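PDB 6J31: kcn28, which is a GT-B fold protein of the family of erythromycin biosynthesis protein CIII, built of two Rossmann-like domains facing a cleft between them. Local coordinates for residues Pro4-Leu18 with Gly32-Ala46. Sequence-based numbering, arbitrary orientation.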
loop_
_atom_site.group_PDB
_atom_site.type_symbol
_atom_site.label_atom_id
_atom_site.label_comp_id
_atom_site.label_asym_id
_atom_site.label_seq_id
_atom_site.Cartn_x
_atom_site.Cartn_y
_atom_site.Cartn_z
ATOM N N PRO A 4 17.705 -21.856 -12.298
ATOM C CA PRO A 4 16.667 -20.913 -12.759
ATOM C C PRO A 4 15.323 -21.069 -12.065
ATOM O O PRO A 4 15.042 -20.355 -11.098
ATOM C CB PRO A 4 16.561 -21.227 -14.256
ATOM C CG PRO A 4 17.934 -21.658 -14.624
ATOM C CD PRO A 4 18.536 -22.335 -13.417
ATOM N N GLY A 5 14.461 -21.948 -12.552
ATOM C CA GLY A 5 13.201 -22.141 -11.868
ATOM C C GLY A 5 12.141 -21.135 -12.283
ATOM O O GLY A 5 12.425 -20.035 -12.754
ATOM N N HIS A 6 10.892 -21.527 -12.072
ATOM C CA HIS A 6 9.735 -20.742 -12.474
ATOM C C HIS A 6 9.064 -20.174 -11.229
ATOM O O HIS A 6 8.595 -20.930 -10.370
ATOM C CB HIS A 6 8.766 -21.605 -13.285
ATOM C CG HIS A 6 7.496 -20.909 -13.661
ATOM N ND1 HIS A 6 6.375 -21.590 -14.082
ATOM C CD2 HIS A 6 7.166 -19.596 -13.674
ATOM C CE1 HIS A 6 5.408 -20.727 -14.339
ATOM N NE2 HIS A 6 5.861 -19.510 -14.095
ATOM N N ILE A 7 9.034 -18.846 -11.133
ATOM C CA ILE A 7 8.375 -18.126 -10.049
ATOM C C ILE A 7 7.122 -17.470 -10.612
ATOM O O ILE A 7 7.197 -16.740 -11.606
ATOM C CB ILE A 7 9.300 -17.067 -9.427
ATOM C CG1 ILE A 7 10.514 -17.720 -8.766
ATOM C CG2 ILE A 7 8.538 -16.204 -8.434
ATOM C CD1 ILE A 7 11.584 -16.736 -8.377
ATOM N N ALA A 8 5.978 -17.721 -9.980
ATOM C CA ALA A 8 4.707 -17.148 -10.409
ATOM C C ALA A 8 4.241 -16.122 -9.388
ATOM O O ALA A 8 3.978 -16.466 -8.230
ATOM C CB ALA A 8 3.642 -18.228 -10.596
ATOM N N MET A 9 4.121 -14.877 -9.828
ATOM C CA MET A 9 3.582 -13.788 -9.032
ATOM C C MET A 9 2.129 -13.562 -9.431
ATOM O O MET A 9 1.785 -13.635 -10.616
ATOM C CB MET A 9 4.404 -12.513 -9.244
ATOM C CG MET A 9 3.851 -11.267 -8.570
ATOM S SD MET A 9 3.820 -11.366 -6.775
ATOM C CE MET A 9 3.016 -9.819 -6.365
ATOM N N VAL A 10 1.266 -13.352 -8.438
ATOM C CA VAL A 10 -0.150 -13.080 -8.665
ATOM C C VAL A 10 -0.538 -11.859 -7.844
ATOM O O VAL A 10 -0.213 -11.775 -6.655
ATOM C CB VAL A 10 -1.044 -14.282 -8.289
ATOM C CG1 VAL A 10 -2.480 -14.044 -8.747
ATOM C CG2 VAL A 10 -0.496 -15.586 -8.871
ATOM N N SER A 11 -1.232 -10.916 -8.470
ATOM C CA SER A 11 -1.725 -9.749 -7.755
ATOM C C SER A 11 -3.043 -9.319 -8.381
ATOM O O SER A 11 -3.640 -10.044 -9.181
ATOM C CB SER A 11 -0.705 -8.606 -7.743
ATOM O OG SER A 11 -1.120 -7.599 -6.832
ATOM N N VAL A 12 -3.504 -8.138 -7.982
ATOM C CA VAL A 12 -4.794 -7.606 -8.409
ATOM C C VAL A 12 -4.559 -6.223 -9.002
ATOM O O VAL A 12 -3.529 -5.584 -8.732
ATOM C CB VAL A 12 -5.794 -7.547 -7.231
ATOM C CG1 VAL A 12 -5.952 -8.927 -6.605
ATOM C CG2 VAL A 12 -5.328 -6.533 -6.199
ATOM N N PRO A 13 -5.501 -5.722 -9.809
ATOM C CA PRO A 13 -5.303 -4.409 -10.442
ATOM C C PRO A 13 -5.480 -3.214 -9.511
ATOM O O PRO A 13 -5.142 -2.095 -9.921
ATOM C CB PRO A 13 -6.367 -4.401 -11.550
ATOM C CG PRO A 13 -7.443 -5.284 -11.027
ATOM C CD PRO A 13 -6.727 -6.383 -10.298
ATOM N N SER A 14 -5.980 -3.404 -8.287
ATOM C CA SER A 14 -6.125 -2.288 -7.354
ATOM C C SER A 14 -4.780 -1.607 -7.122
ATOM O O SER A 14 -3.735 -2.262 -7.075
ATOM C CB SER A 14 -6.711 -2.778 -6.030
ATOM O OG SER A 14 -7.936 -3.460 -6.237
ATOM N N ARG A 15 -4.811 -0.279 -6.969
ATOM C CA ARG A 15 -3.580 0.497 -7.118
ATOM C C ARG A 15 -2.585 0.259 -5.984
ATOM O O ARG A 15 -1.370 0.308 -6.212
ATOM C CB ARG A 15 -3.895 1.987 -7.235
ATOM C CG ARG A 15 -2.728 2.770 -7.823
ATOM C CD ARG A 15 -2.149 1.975 -8.999
ATOM N NE ARG A 15 -0.709 2.135 -9.191
ATOM C CZ ARG A 15 0.221 1.367 -8.631
ATOM N NH1 ARG A 15 -0.124 0.376 -7.821
ATOM N NH2 ARG A 15 1.501 1.593 -8.887
ATOM N N GLY A 16 -3.057 -0.004 -4.773
ATOM C CA GLY A 16 -2.080 -0.208 -3.725
ATOM C C GLY A 16 -1.365 -1.543 -3.749
ATOM O O GLY A 16 -0.560 -1.821 -2.856
ATOM N N HIS A 17 -1.632 -2.383 -4.751
ATOM C CA HIS A 17 -1.163 -3.763 -4.759
ATOM C C HIS A 17 -0.235 -4.059 -5.923
ATOM O O HIS A 17 0.098 -5.226 -6.158
ATOM C CB HIS A 17 -2.358 -4.711 -4.773
ATOM C CG HIS A 17 -3.297 -4.481 -3.639
ATOM N ND1 HIS A 17 -3.313 -5.276 -2.514
ATOM C CD2 HIS A 17 -4.224 -3.516 -3.431
ATOM C CE1 HIS A 17 -4.224 -4.825 -1.672
ATOM N NE2 HIS A 17 -4.791 -3.758 -2.205
ATOM N N LEU A 18 0.190 -3.037 -6.656
ATOM C CA LEU A 18 1.075 -3.200 -7.796
ATOM C C LEU A 18 2.463 -2.632 -7.536
ATOM O O LEU A 18 3.454 -3.361 -7.619
ATOM C CB LEU A 18 0.436 -2.523 -9.009
ATOM C CG LEU A 18 0.668 -3.123 -10.385
ATOM C CD1 LEU A 18 0.209 -4.571 -10.434
ATOM C CD2 LEU A 18 -0.105 -2.279 -11.367
ATOM N N GLY A 32 17.995 -14.191 -13.254
ATOM C CA GLY A 32 17.931 -15.277 -14.210
ATOM C C GLY A 32 16.759 -16.220 -14.071
ATOM O O GLY A 32 16.740 -17.252 -14.751
ATOM N N HIS A 33 15.788 -15.915 -13.217
ATOM C CA HIS A 33 14.634 -16.786 -13.065
ATOM C C HIS A 33 13.575 -16.487 -14.120
ATOM O O HIS A 33 13.463 -15.371 -14.635
ATOM C CB HIS A 33 14.006 -16.627 -11.681
ATOM C CG HIS A 33 14.922 -16.975 -10.555
ATOM N ND1 HIS A 33 15.400 -18.251 -10.354
ATOM C CD2 HIS A 33 15.434 -16.219 -9.556
ATOM C CE1 HIS A 33 16.178 -18.263 -9.288
ATOM N NE2 HIS A 33 16.212 -17.043 -8.782
ATOM N N ARG A 34 12.758 -17.493 -14.404
ATOM C CA ARG A 34 11.573 -17.294 -15.229
ATOM C C ARG A 34 10.433 -16.881 -14.308
ATOM O O ARG A 34 9.979 -17.675 -13.477
ATOM C CB ARG A 34 11.211 -18.551 -16.012
ATOM C CG ARG A 34 9.945 -18.350 -16.820
ATOM C CD ARG A 34 9.321 -19.651 -17.272
ATOM N NE ARG A 34 8.067 -19.408 -17.975
ATOM C CZ ARG A 34 7.078 -20.288 -18.045
ATOM N NH1 ARG A 34 7.213 -21.479 -17.478
ATOM N NH2 ARG A 34 5.965 -19.986 -18.695
ATOM N N VAL A 35 9.977 -15.642 -14.449
ATOM C CA VAL A 35 8.932 -15.081 -13.605
ATOM C C VAL A 35 7.702 -14.832 -14.464
ATOM O O VAL A 35 7.775 -14.132 -15.483
ATOM C CB VAL A 35 9.391 -13.789 -12.911
ATOM C CG1 VAL A 35 8.313 -13.291 -11.959
ATOM C CG2 VAL A 35 10.689 -14.028 -12.171
ATOM N N THR A 36 6.581 -15.428 -14.076
ATOM C CA THR A 36 5.292 -15.114 -14.672
ATOM C C THR A 36 4.495 -14.289 -13.673
ATOM O O THR A 36 4.620 -14.475 -12.458
ATOM C CB THR A 36 4.516 -16.377 -15.066
ATOM O OG1 THR A 36 4.347 -17.231 -13.929
ATOM C CG2 THR A 36 5.272 -17.131 -16.162
ATOM N N TYR A 37 3.709 -13.347 -14.186
ATOM C CA TYR A 37 2.968 -12.408 -13.352
ATOM C C TYR A 37 1.516 -12.410 -13.811
ATOM O O TYR A 37 1.201 -11.904 -14.894
ATOM C CB TYR A 37 3.591 -11.012 -13.436
ATOM C CG TYR A 37 3.140 -10.031 -12.377
ATOM C CD1 TYR A 37 1.925 -10.181 -11.715
ATOM C CD2 TYR A 37 3.943 -8.955 -12.028
ATOM C CE1 TYR A 37 1.523 -9.281 -10.751
ATOM C CE2 TYR A 37 3.547 -8.052 -11.064
ATOM C CZ TYR A 37 2.339 -8.220 -10.429
ATOM O OH TYR A 37 1.947 -7.320 -9.463
ATOM N N ALA A 38 0.638 -12.966 -12.983
ATOM C CA ALA A 38 -0.785 -13.032 -13.282
ATOM C C ALA A 38 -1.476 -11.798 -12.722
ATOM O O ALA A 38 -1.393 -11.525 -11.520
ATOM C CB ALA A 38 -1.404 -14.304 -12.705
ATOM N N ASN A 39 -2.148 -11.051 -13.593
ATOM C CA ASN A 39 -2.895 -9.880 -13.165
ATOM C C ASN A 39 -3.865 -9.491 -14.272
ATOM O O ASN A 39 -3.796 -10.000 -15.394
ATOM C CB ASN A 39 -1.959 -8.725 -12.808
ATOM C CG ASN A 39 -2.521 -7.848 -11.712
ATOM O OD1 ASN A 39 -3.737 -7.672 -11.603
ATOM N ND2 ASN A 39 -1.642 -7.322 -10.869
ATOM N N ASP A 40 -4.768 -8.575 -13.939
ATOM C CA ASP A 40 -5.742 -8.093 -14.906
ATOM C C ASP A 40 -5.035 -7.330 -16.025
ATOM O O ASP A 40 -4.046 -6.638 -15.776
ATOM C CB ASP A 40 -6.772 -7.201 -14.212
ATOM C CG ASP A 40 -7.933 -6.818 -15.120
ATOM O OD1 ASP A 40 -7.730 -5.970 -16.016
ATOM O OD2 ASP A 40 -9.050 -7.352 -14.929
ATOM N N PRO A 41 -5.498 -7.455 -17.271
ATOM C CA PRO A 41 -4.832 -6.740 -18.370
ATOM C C PRO A 41 -4.846 -5.229 -18.221
ATOM O O PRO A 41 -4.035 -4.554 -18.864
ATOM C CB PRO A 41 -5.628 -7.182 -19.607
ATOM C CG PRO A 41 -6.217 -8.491 -19.221
ATOM C CD PRO A 41 -6.553 -8.354 -17.766
ATOM N N SER A 42 -5.704 -4.672 -17.367
ATOM C CA SER A 42 -5.719 -3.225 -17.193
ATOM C C SER A 42 -4.394 -2.682 -16.670
ATOM O O SER A 42 -4.119 -1.491 -16.838
ATOM C CB SER A 42 -6.860 -2.824 -16.262
ATOM O OG SER A 42 -6.669 -3.360 -14.970
ATOM N N VAL A 43 -3.562 -3.526 -16.062
ATOM C CA VAL A 43 -2.293 -3.085 -15.496
ATOM C C VAL A 43 -1.152 -3.781 -16.226
ATOM O O VAL A 43 -0.076 -4.013 -15.656
ATOM C CB VAL A 43 -2.238 -3.344 -13.981
ATOM C CG1 VAL A 43 -3.302 -2.520 -13.280
ATOM C CG2 VAL A 43 -2.392 -4.846 -13.672
ATOM N N ALA A 44 -1.393 -4.120 -17.494
ATOM C CA ALA A 44 -0.383 -4.796 -18.298
ATOM C C ALA A 44 0.876 -3.953 -18.441
ATOM O O ALA A 44 1.977 -4.501 -18.561
ATOM C CB ALA A 44 -0.953 -5.144 -19.676
ATOM N N ALA A 45 0.735 -2.628 -18.455
ATOM C CA ALA A 45 1.911 -1.770 -18.560
ATOM C C ALA A 45 2.853 -1.979 -17.378
ATOM O O ALA A 45 4.051 -2.220 -17.558
ATOM C CB ALA A 45 1.487 -0.304 -18.661
ATOM N N ALA A 46 2.319 -1.910 -16.154
ATOM C CA ALA A 46 3.166 -2.087 -14.977
ATOM C C ALA A 46 3.729 -3.500 -14.902
ATOM O O ALA A 46 4.888 -3.690 -14.520
ATOM C CB ALA A 46 2.387 -1.753 -13.709
#
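The first beta-alpha-beta unit of the N-terminal Rossmann-like domain pairs strand 6-10 with strand 34-39, the intervening helix 22-30 lying on the face that holds Met-9 and Val-35. An angle of 20° between the strand axes, with bridges from His-6/Arg-34 to Val-10/Ala-38, establishes parallel pairing; the alternating ladder begins with Arg-34 N donating to Gly-5 O (3.0 Å) and ends with Ser-11 N donating to Ala-38 O (3.1 Å). On the face of His-6 and Ala-8, the imidazole is gripped twice: Thr-36 OG1 meets His-6 NE2 in the ring plane at 2.7 Å, nearly straight at 165°, while the Arg-34 guanidinium stacks over one ring face, planes 26° apart. Arg-34 also forms a salt bridge with Asp-99. On the other face, Met-9 CG sits 3.7 Å above the centroid of the Tyr-37 ring, a CH-pi contact. Tyr-37 OH is buried without a polar partner. Past the strands, Asn-39 ND2 donates a weak bond to Val-12 O. The loop goes on to His-17, which touches the bound (2E,2'E)-3,3'-(1,2-phenylene)di(prop-2-enoic acid) and whose ND1 is hydrogen-bonded to Asp-107. Leu-18 spreads its two methyls: CD1 lies 3.4 Å from Tyr-37 OH, and CD2 packs tightly at 3.5 Å against Ala-46 CB.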